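Local coordinates for protein phenylalanine ammonia-lyase (Rhodosporidium toruloides, PDB 1Y2M) that catalyses the non-oxidative deamination of L-phenylalanine and L-tyrosine to trans-cinnamic and p-coumaric acid as a homotetramer, at residues N270-A279 with N412-M422; G451-S462 with E586-V594. One frame throughout, in Å; residues are numbered along the deposited sequence.

Contact 1 (N270-A279 with N412-M422); sequences NGTAVSASMA and NFQAAAVANTM
The carbonyl O of Val-418 is gripped twice from its own helix, by Met-422 N and by Thr-421 OG1 at 2.7 Å, and the side chains of Val-418 and selenomethionine Met-422 then close on Ala-279. This is nearly parallel helix packing in the helical bundle of the PAL/histidase fold: the short axes of 273-279 and 416-422 pass 9.6 Å apart at 25°. The lone methyl of Ala-279 leaves room for both Val-418 CG1 and the selenium of Met-422. Val-418 has CG1 anti to its backbone N (chi1 178°), which drives that methyl against Ala-279 CB at a tight 3.5 Å, while its CG2 lies along Ala-276 CB.

Ahead of the helices the two segments come together as loops, with Gly-271 beside Phe-413. The two branches of Thr-272 part company: OG1 is hydrogen-bonded to Glu-389 on helix 368-391, whereas CG2 sits 3.5 Å from Phe-413 O and also meets Ala-415 CB, an alanine small enough to admit it. Phe-413 CB lies 3.8 Å from Gly-271 N; at the backbone angles of Gly-271 a side chain would collide with Asn-270 O, so a residue without one fits here. Asn-270, which probably binds cinnamate, approaches the Phe-413 ring obliquely through ND2, which also makes a weak bond to Asn-397 O.

At the far end the Met-422 chain bends at chi2 and chi3, laying SE beside Ala-279 CB at 3.8 Å and bringing CE to 3.5 Å from Ala-279 O.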
loop_
_atom_site.group_PDB
_atom_site.type_symbol
_atom_site.label_atom_id
_atom_site.label_comp_id
_atom_site.label_asym_id
_atom_site.label_seq_id
_atom_site.Cartn_x
_atom_site.Cartn_y
_atom_site.Cartn_z
ATOM N N ASN B 270 -17.415 -24.523 9.057
ATOM C CA ASN B 270 -15.988 -24.565 8.668
ATOM C C ASN B 270 -15.934 -24.676 7.175
ATOM O O ASN B 270 -16.548 -25.582 6.595
ATOM C CB ASN B 270 -15.249 -25.835 9.195
ATOM C CG ASN B 270 -14.753 -25.710 10.599
ATOM O OD1 ASN B 270 -14.992 -24.724 11.277
ATOM N ND2 ASN B 270 -14.034 -26.728 11.049
ATOM N N GLY B 271 -15.149 -23.823 6.532
ATOM C CA GLY B 271 -15.013 -23.914 5.087
ATOM C C GLY B 271 -14.903 -22.592 4.408
ATOM O O GLY B 271 -14.909 -21.528 5.023
ATOM N N THR B 272 -14.785 -22.650 3.092
ATOM C CA THR B 272 -14.374 -21.512 2.314
ATOM C C THR B 272 -15.478 -21.066 1.330
ATOM O O THR B 272 -15.237 -20.257 0.443
ATOM C CB THR B 272 -13.089 -21.796 1.526
ATOM O OG1 THR B 272 -13.374 -22.711 0.451
ATOM C CG2 THR B 272 -12.015 -22.355 2.413
ATOM N N ALA B 273 -16.698 -21.561 1.505
ATOM C CA ALA B 273 -17.730 -21.331 0.487
ATOM C C ALA B 273 -18.099 -19.891 0.220
ATOM O O ALA B 273 -18.498 -19.540 -0.879
ATOM C CB ALA B 273 -18.966 -22.146 0.779
ATOM N N VAL B 274 -18.039 -19.024 1.237
ATOM C CA VAL B 274 -18.499 -17.661 1.045
ATOM C C VAL B 274 -17.451 -16.883 0.250
ATOM O O VAL B 274 -17.764 -16.240 -0.748
ATOM C CB VAL B 274 -18.790 -17.011 2.381
ATOM C CG1 VAL B 274 -19.219 -15.559 2.177
ATOM C CG2 VAL B 274 -19.850 -17.832 3.172
ATOM N N SER B 275 -16.195 -16.966 0.665
ATOM C CA SER B 275 -15.136 -16.317 -0.115
ATOM C C SER B 275 -15.005 -16.917 -1.508
ATOM O O SER B 275 -14.821 -16.183 -2.488
ATOM C CB SER B 275 -13.806 -16.385 0.624
ATOM O OG SER B 275 -13.539 -17.722 0.981
ATOM N N ALA B 276 -15.111 -18.243 -1.624
ATOM C CA ALA B 276 -15.078 -18.867 -2.963
ATOM C C ALA B 276 -16.250 -18.358 -3.838
ATOM O O ALA B 276 -16.111 -18.152 -5.063
ATOM C CB ALA B 276 -15.101 -20.362 -2.849
ATOM N N SER B 277 -17.424 -18.238 -3.236
ATOM C CA SER B 277 -18.559 -17.719 -3.983
ATOM C C SER B 277 -18.252 -16.314 -4.513
ATOM O O SER B 277 -18.353 -16.009 -5.711
ATOM C CB SER B 277 -19.778 -17.642 -3.097
ATOM O OG SER B 277 -20.801 -17.020 -3.850
HETATM N N MSE B 278 -17.919 -15.406 -3.605
HETATM C CA MSE B 278 -17.683 -14.023 -4.040
HETATM C C MSE B 278 -16.523 -13.899 -5.031
HETATM O O MSE B 278 -16.572 -13.089 -5.989
HETATM C CB MSE B 278 -17.445 -13.084 -2.866
HETATM C CG MSE B 278 -17.569 -11.656 -3.296
HETATM SE SE MSE B 278 -17.782 -10.482 -1.737
HETATM C CE MSE B 278 -18.715 -8.913 -2.648
ATOM N N ALA B 279 -15.482 -14.686 -4.782
ATOM C CA ALA B 279 -14.340 -14.757 -5.659
ATOM C C ALA B 279 -14.708 -15.265 -7.058
ATOM O O ALA B 279 -14.183 -14.773 -8.055
ATOM C CB ALA B 279 -13.218 -15.586 -5.025
ATOM N N ASN B 412 -8.111 -27.465 5.718
ATOM C CA ASN B 412 -8.690 -27.107 4.410
ATOM C C ASN B 412 -9.669 -25.918 4.372
ATOM O O ASN B 412 -10.146 -25.492 3.322
ATOM C CB ASN B 412 -9.309 -28.333 3.727
ATOM C CG ASN B 412 -8.276 -29.297 3.215
ATOM O OD1 ASN B 412 -7.147 -28.918 2.872
ATOM N ND2 ASN B 412 -8.674 -30.570 3.104
ATOM N N PHE B 413 -9.985 -25.395 5.534
ATOM C CA PHE B 413 -10.757 -24.181 5.639
ATOM C C PHE B 413 -9.912 -22.897 5.467
ATOM O O PHE B 413 -10.462 -21.811 5.495
ATOM C CB PHE B 413 -11.425 -24.177 7.006
ATOM C CG PHE B 413 -10.467 -24.518 8.130
ATOM C CD1 PHE B 413 -9.461 -23.642 8.541
ATOM C CD2 PHE B 413 -10.497 -25.751 8.721
ATOM C CE1 PHE B 413 -8.583 -23.957 9.541
ATOM C CE2 PHE B 413 -9.614 -26.068 9.714
ATOM C CZ PHE B 413 -8.655 -25.180 10.122
ATOM N N GLN B 414 -8.573 -23.036 5.362
ATOM C CA GLN B 414 -7.699 -21.887 5.235
ATOM C C GLN B 414 -7.749 -21.431 3.780
ATOM O O GLN B 414 -7.062 -22.015 2.918
ATOM C CB GLN B 414 -6.288 -22.283 5.668
ATOM C CG GLN B 414 -5.240 -21.209 5.615
ATOM C CD GLN B 414 -5.480 -20.142 6.663
ATOM O OE1 GLN B 414 -6.223 -19.195 6.433
ATOM N NE2 GLN B 414 -4.818 -20.283 7.807
ATOM N N ALA B 415 -8.457 -20.351 3.557
ATOM C CA ALA B 415 -8.866 -19.973 2.177
ATOM C C ALA B 415 -7.764 -19.180 1.445
ATOM O O ALA B 415 -8.097 -18.238 0.708
ATOM C CB ALA B 415 -10.180 -19.215 2.141
ATOM N N ALA B 416 -6.490 -19.534 1.646
ATOM C CA ALA B 416 -5.366 -18.824 1.011
ATOM C C ALA B 416 -5.413 -18.971 -0.499
ATOM O O ALA B 416 -5.149 -18.025 -1.234
ATOM C CB ALA B 416 -4.062 -19.272 1.574
ATOM N N ALA B 417 -5.880 -20.101 -0.987
ATOM C CA ALA B 417 -5.970 -20.277 -2.458
ATOM C C ALA B 417 -6.936 -19.224 -3.005
ATOM O O ALA B 417 -6.636 -18.599 -4.037
ATOM C CB ALA B 417 -6.464 -21.635 -2.774
ATOM N N VAL B 418 -8.025 -18.951 -2.277
ATOM C CA VAL B 418 -9.039 -17.978 -2.742
ATOM C C VAL B 418 -8.472 -16.569 -2.636
ATOM O O VAL B 418 -8.625 -15.756 -3.565
ATOM C CB VAL B 418 -10.361 -18.042 -1.946
ATOM C CG1 VAL B 418 -11.320 -16.991 -2.442
ATOM C CG2 VAL B 418 -10.956 -19.440 -1.997
ATOM N N ALA B 419 -7.826 -16.264 -1.491
ATOM C CA ALA B 419 -7.312 -14.918 -1.276
ATOM C C ALA B 419 -6.287 -14.627 -2.367
ATOM O O ALA B 419 -6.287 -13.507 -2.943
ATOM C CB ALA B 419 -6.664 -14.837 0.048
ATOM N N ASN B 420 -5.473 -15.638 -2.683
ATOM C CA ASN B 420 -4.454 -15.519 -3.743
ATOM C C ASN B 420 -5.041 -15.052 -5.053
ATOM O O ASN B 420 -4.533 -14.118 -5.688
ATOM C CB ASN B 420 -3.749 -16.890 -3.920
ATOM C CG ASN B 420 -2.727 -16.953 -5.116
ATOM O OD1 ASN B 420 -3.074 -17.453 -6.215
ATOM N ND2 ASN B 420 -1.472 -16.561 -4.866
ATOM N N THR B 421 -6.138 -15.666 -5.460
ATOM C CA THR B 421 -6.748 -15.290 -6.724
ATOM C C THR B 421 -7.217 -13.849 -6.702
ATOM O O THR B 421 -7.164 -13.118 -7.715
ATOM C CB THR B 421 -7.937 -16.194 -7.128
ATOM O OG1 THR B 421 -9.062 -16.039 -6.255
ATOM C CG2 THR B 421 -7.486 -17.665 -7.122
HETATM N N MSE B 422 -7.724 -13.452 -5.556
HETATM C CA MSE B 422 -8.315 -12.089 -5.442
HETATM C C MSE B 422 -7.252 -10.983 -5.412
HETATM O O MSE B 422 -7.418 -9.914 -5.994
HETATM C CB MSE B 422 -9.193 -12.034 -4.240
HETATM C CG MSE B 422 -10.455 -12.859 -4.405
HETATM SE SE MSE B 422 -11.604 -12.214 -5.892
HETATM C CE MSE B 422 -11.061 -13.368 -7.407
#

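Contact 2 (G451-S462 with E586-V594)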
loop_
_atom_site.group_PDB
_atom_site.type_symbol
_atom_site.label_atom_id
_atom_site.label_comp_id
_atom_site.label_asym_id
_atom_site.label_seq_id
_atom_site.Cartn_x
_atom_site.Cartn_y
_atom_site.Cartn_z
ATOM N N GLY B 451 -5.713 14.630 -35.051
ATOM C CA GLY B 451 -6.677 15.522 -35.658
ATOM C C GLY B 451 -8.146 15.350 -35.299
ATOM O O GLY B 451 -9.002 15.991 -35.917
ATOM N N LEU B 452 -8.431 14.531 -34.290
ATOM C CA LEU B 452 -9.815 14.429 -33.835
ATOM C C LEU B 452 -10.169 15.774 -33.204
ATOM O O LEU B 452 -9.320 16.426 -32.613
ATOM C CB LEU B 452 -9.995 13.307 -32.797
ATOM C CG LEU B 452 -9.972 11.875 -33.338
ATOM C CD1 LEU B 452 -9.756 10.829 -32.292
ATOM C CD2 LEU B 452 -11.308 11.640 -34.105
ATOM N N PRO B 453 -11.438 16.172 -33.280
ATOM C CA PRO B 453 -11.854 17.441 -32.689
ATOM C C PRO B 453 -11.534 17.518 -31.211
ATOM O O PRO B 453 -11.658 16.520 -30.522
ATOM C CB PRO B 453 -13.373 17.435 -32.906
ATOM C CG PRO B 453 -13.558 16.617 -34.105
ATOM C CD PRO B 453 -12.558 15.498 -33.960
ATOM N N SER B 454 -11.117 18.692 -30.755
ATOM C CA SER B 454 -10.907 18.947 -29.316
ATOM C C SER B 454 -12.091 18.448 -28.482
ATOM O O SER B 454 -13.263 18.707 -28.816
ATOM C CB SER B 454 -10.723 20.432 -29.026
ATOM O OG SER B 454 -11.775 21.122 -29.655
ATOM N N CYS B 455 -11.787 17.676 -27.457
ATOM C CA CYS B 455 -12.774 17.137 -26.515
ATOM C C CYS B 455 -13.828 16.249 -27.175
ATOM O O CYS B 455 -14.801 15.882 -26.547
ATOM C CB CYS B 455 -13.475 18.233 -25.739
ATOM S SG CYS B 455 -12.286 19.223 -24.767
ATOM N N LEU B 456 -13.567 15.819 -28.414
ATOM C CA LEU B 456 -14.548 15.119 -29.230
ATOM C C LEU B 456 -15.844 15.920 -29.380
ATOM O O LEU B 456 -16.969 15.388 -29.509
ATOM C CB LEU B 456 -14.764 13.672 -28.761
ATOM C CG LEU B 456 -13.525 12.808 -28.569
ATOM C CD1 LEU B 456 -13.926 11.382 -28.208
ATOM C CD2 LEU B 456 -12.635 12.767 -29.773
ATOM N N ALA B 457 -15.688 17.230 -29.416
ATOM C CA ALA B 457 -16.824 18.096 -29.655
ATOM C C ALA B 457 -17.222 17.967 -31.134
ATOM O O ALA B 457 -16.346 18.028 -32.024
ATOM C CB ALA B 457 -16.425 19.523 -29.373
ATOM N N ALA B 458 -18.508 17.822 -31.404
ATOM C CA ALA B 458 -18.991 17.696 -32.790
ATOM C C ALA B 458 -19.045 19.016 -33.555
ATOM O O ALA B 458 -19.055 19.005 -34.779
ATOM C CB ALA B 458 -20.413 17.081 -32.798
ATOM N N GLU B 459 -19.204 20.097 -32.810
ATOM C CA GLU B 459 -19.381 21.426 -33.382
ATOM C C GLU B 459 -18.273 22.328 -32.872
ATOM O O GLU B 459 -17.236 21.831 -32.396
ATOM C CB GLU B 459 -20.797 21.956 -33.118
ATOM C CG GLU B 459 -21.907 21.090 -33.808
ATOM C CD GLU B 459 -21.952 21.253 -35.313
ATOM O OE1 GLU B 459 -21.486 22.298 -35.858
ATOM O OE2 GLU B 459 -22.526 20.366 -35.974
ATOM N N ASP B 460 -18.430 23.645 -33.009
ATOM C CA ASP B 460 -17.315 24.556 -32.621
ATOM C C ASP B 460 -16.880 24.352 -31.172
ATOM O O ASP B 460 -17.710 24.384 -30.262
ATOM C CB ASP B 460 -17.686 26.024 -32.865
ATOM C CG ASP B 460 -17.418 26.489 -34.300
ATOM O OD1 ASP B 460 -16.898 25.749 -35.146
ATOM O OD2 ASP B 460 -17.725 27.663 -34.564
ATOM N N PRO B 461 -15.574 24.103 -30.958
ATOM C CA PRO B 461 -15.064 23.799 -29.635
ATOM C C PRO B 461 -15.094 24.975 -28.684
ATOM O O PRO B 461 -14.967 24.773 -27.471
ATOM C CB PRO B 461 -13.618 23.347 -29.897
ATOM C CG PRO B 461 -13.439 23.229 -31.300
ATOM C CD PRO B 461 -14.564 23.874 -32.012
ATOM N N SER B 462 -15.215 26.192 -29.190
ATOM C CA SER B 462 -15.295 27.360 -28.305
ATOM C C SER B 462 -16.436 27.302 -27.334
ATOM O O SER B 462 -16.356 27.881 -26.239
ATOM C CB SER B 462 -15.311 28.669 -29.061
ATOM O OG SER B 462 -16.384 28.742 -29.920
ATOM N N GLU B 586 -4.122 18.856 -38.851
ATOM C CA GLU B 586 -3.932 17.945 -37.694
ATOM C C GLU B 586 -3.717 18.728 -36.411
ATOM O O GLU B 586 -4.003 18.247 -35.313
ATOM C CB GLU B 586 -2.756 16.999 -37.932
ATOM C CG GLU B 586 -2.413 16.136 -36.721
ATOM C CD GLU B 586 -1.682 14.820 -37.049
ATOM O OE1 GLU B 586 -1.744 14.342 -38.210
ATOM O OE2 GLU B 586 -1.074 14.252 -36.102
ATOM N N GLN B 587 -3.219 19.948 -36.531
ATOM C CA GLN B 587 -2.849 20.713 -35.379
ATOM C C GLN B 587 -3.792 21.869 -35.040
ATOM O O GLN B 587 -3.633 22.499 -34.010
ATOM C CB GLN B 587 -1.378 21.142 -35.485
ATOM C CG GLN B 587 -1.087 22.198 -36.429
ATOM C CD GLN B 587 0.401 22.296 -36.841
ATOM O OE1 GLN B 587 0.682 22.861 -37.854
ATOM N NE2 GLN B 587 1.325 21.786 -36.025
ATOM N N THR B 588 -4.791 22.110 -35.873
ATOM C CA THR B 588 -5.775 23.149 -35.623
ATOM C C THR B 588 -7.141 22.561 -35.268
ATOM O O THR B 588 -8.168 23.218 -35.428
ATOM C CB THR B 588 -5.899 24.076 -36.814
ATOM O OG1 THR B 588 -6.262 23.329 -37.977
ATOM C CG2 THR B 588 -4.532 24.745 -37.063
ATOM N N ASN B 589 -7.118 21.392 -34.642
ATOM C CA ASN B 589 -8.322 20.698 -34.264
ATOM C C ASN B 589 -9.054 21.310 -33.037
ATOM O O ASN B 589 -10.157 20.861 -32.699
ATOM C CB ASN B 589 -8.068 19.184 -34.105
ATOM C CG ASN B 589 -6.857 18.857 -33.181
ATOM O OD1 ASN B 589 -5.915 19.668 -33.031
ATOM N ND2 ASN B 589 -6.885 17.653 -32.558
ATOM N N SER B 590 -8.464 22.363 -32.435
ATOM C CA SER B 590 -9.143 23.157 -31.397
ATOM C C SER B 590 -9.677 24.479 -31.903
ATOM O O SER B 590 -10.187 25.226 -31.101
ATOM C CB SER B 590 -8.227 23.439 -30.209
ATOM O OG SER B 590 -7.732 22.205 -29.695
ATOM N N TYR B 591 -9.509 24.794 -33.202
ATOM C CA TYR B 591 -10.020 26.008 -33.795
ATOM C C TYR B 591 -11.458 25.837 -34.187
ATOM O O TYR B 591 -11.869 24.752 -34.640
ATOM C CB TYR B 591 -9.270 26.349 -35.096
ATOM C CG TYR B 591 -7.876 26.939 -35.004
ATOM C CD1 TYR B 591 -7.509 27.951 -35.882
ATOM C CD2 TYR B 591 -6.924 26.467 -34.118
ATOM C CE1 TYR B 591 -6.263 28.506 -35.859
ATOM C CE2 TYR B 591 -5.637 27.031 -34.107
ATOM C CZ TYR B 591 -5.337 28.042 -34.986
ATOM O OH TYR B 591 -4.119 28.663 -35.037
ATOM N N ASP B 592 -12.205 26.931 -34.076
ATOM C CA ASP B 592 -13.535 27.001 -34.611
ATOM C C ASP B 592 -13.470 26.903 -36.155
ATOM O O ASP B 592 -12.420 27.155 -36.780
ATOM C CB ASP B 592 -14.193 28.267 -34.148
ATOM C CG ASP B 592 -14.748 28.169 -32.710
ATOM O OD1 ASP B 592 -14.574 27.143 -32.025
ATOM O OD2 ASP B 592 -15.359 29.163 -32.260
ATOM N N LEU B 593 -14.587 26.495 -36.747
ATOM C CA LEU B 593 -14.602 26.068 -38.136
ATOM C C LEU B 593 -14.127 27.140 -39.104
ATOM O O LEU B 593 -13.255 26.904 -39.932
ATOM C CB LEU B 593 -15.990 25.574 -38.504
ATOM C CG LEU B 593 -16.166 25.112 -39.944
ATOM C CD1 LEU B 593 -15.379 23.865 -40.171
ATOM C CD2 LEU B 593 -17.648 24.887 -40.301
ATOM N N VAL B 594 -14.678 28.333 -38.974
ATOM C CA VAL B 594 -14.353 29.392 -39.913
ATOM C C VAL B 594 -12.866 29.791 -39.829
ATOM O O VAL B 594 -12.165 29.747 -40.838
ATOM C CB VAL B 594 -15.282 30.584 -39.734
ATOM C CG1 VAL B 594 -14.818 31.799 -40.587
ATOM C CG2 VAL B 594 -16.698 30.151 -40.141
HETATM O O HOH W 1 -3.784 16.237 -33.517
HETATM O O HOH W 2 -16.962 28.788 -36.944
#
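Asn-589 and Asp-592 are the polar anchors by which the connection between helices 570-587 and 593-611, which contains a type I beta turn from Thr-588 to Tyr-591 and ends at the N-cap residue Asp-592, holds the loop 451-462. Amide and backbone bonds come first. Asn-589 ND2 reaches Leu-452 O at 2.7 Å, with the acceptor in the amide plane, and also binds Ala-446 O. The side-chain amide suits the place because its NH2 can serve both carbonyls, while the backbone O, which any residue would offer, takes Ser-454 N at 3.1 Å from above the carbonyl plane.

The carboxylates form a second group. Asp-592 offers a syn lone pair from each oxygen to one residue: OD1 takes Ser-462 N at 3.1 Å and OD2 takes Ser-462 OG at 2.6 Å, the hydroxyl lying between backbone N and carbonyl carbon (chi1 60°), so that one carboxylate takes it and the N-H. Asp-460 stacks on this carboxylate, planes 6° apart, and its OD1 accepts Leu-593 N at the start of helix 593-611. Asp-460 OD2 and Asp-592 OD2 are like charges 3.6 Å apart, which that helix end probably offsets. An alanine in place of Asp-592 would probably leave Ser-462 N and OG without their acceptors and open a gap beside the Asp-460 carboxylate.

One water joins Gly-451 N to Glu-586 O and another Val-594 N to Asp-460 OD2. Pro-461 adds van der Waals contact, its ring running alongside the Asp-592 side chain in the opposite direction, with CD 3.3 Å from OD1.

Along the chain the contacts come in series, contact 1 closing before contact 2 opens, and they lie on opposite sides of the chain's centre, with their own centres 52 Å apart and nearest atoms about 31 Å apart. Long helices span the interval: helix 416-443 starts in contact 1 and leads toward the loop 451-462, while helix 506-560 packs against both. Contact 1 is wholly buried, holds a probable cinnamate-binding residue and borders a second subunit; contact 2 is partly buried and borders a third. Its Ser-454 side chain lies about 8 Å from that of Lys-468, which binds cinnamate. The elongated helical subunit thus meets different partners of the homotetramer at its two regions.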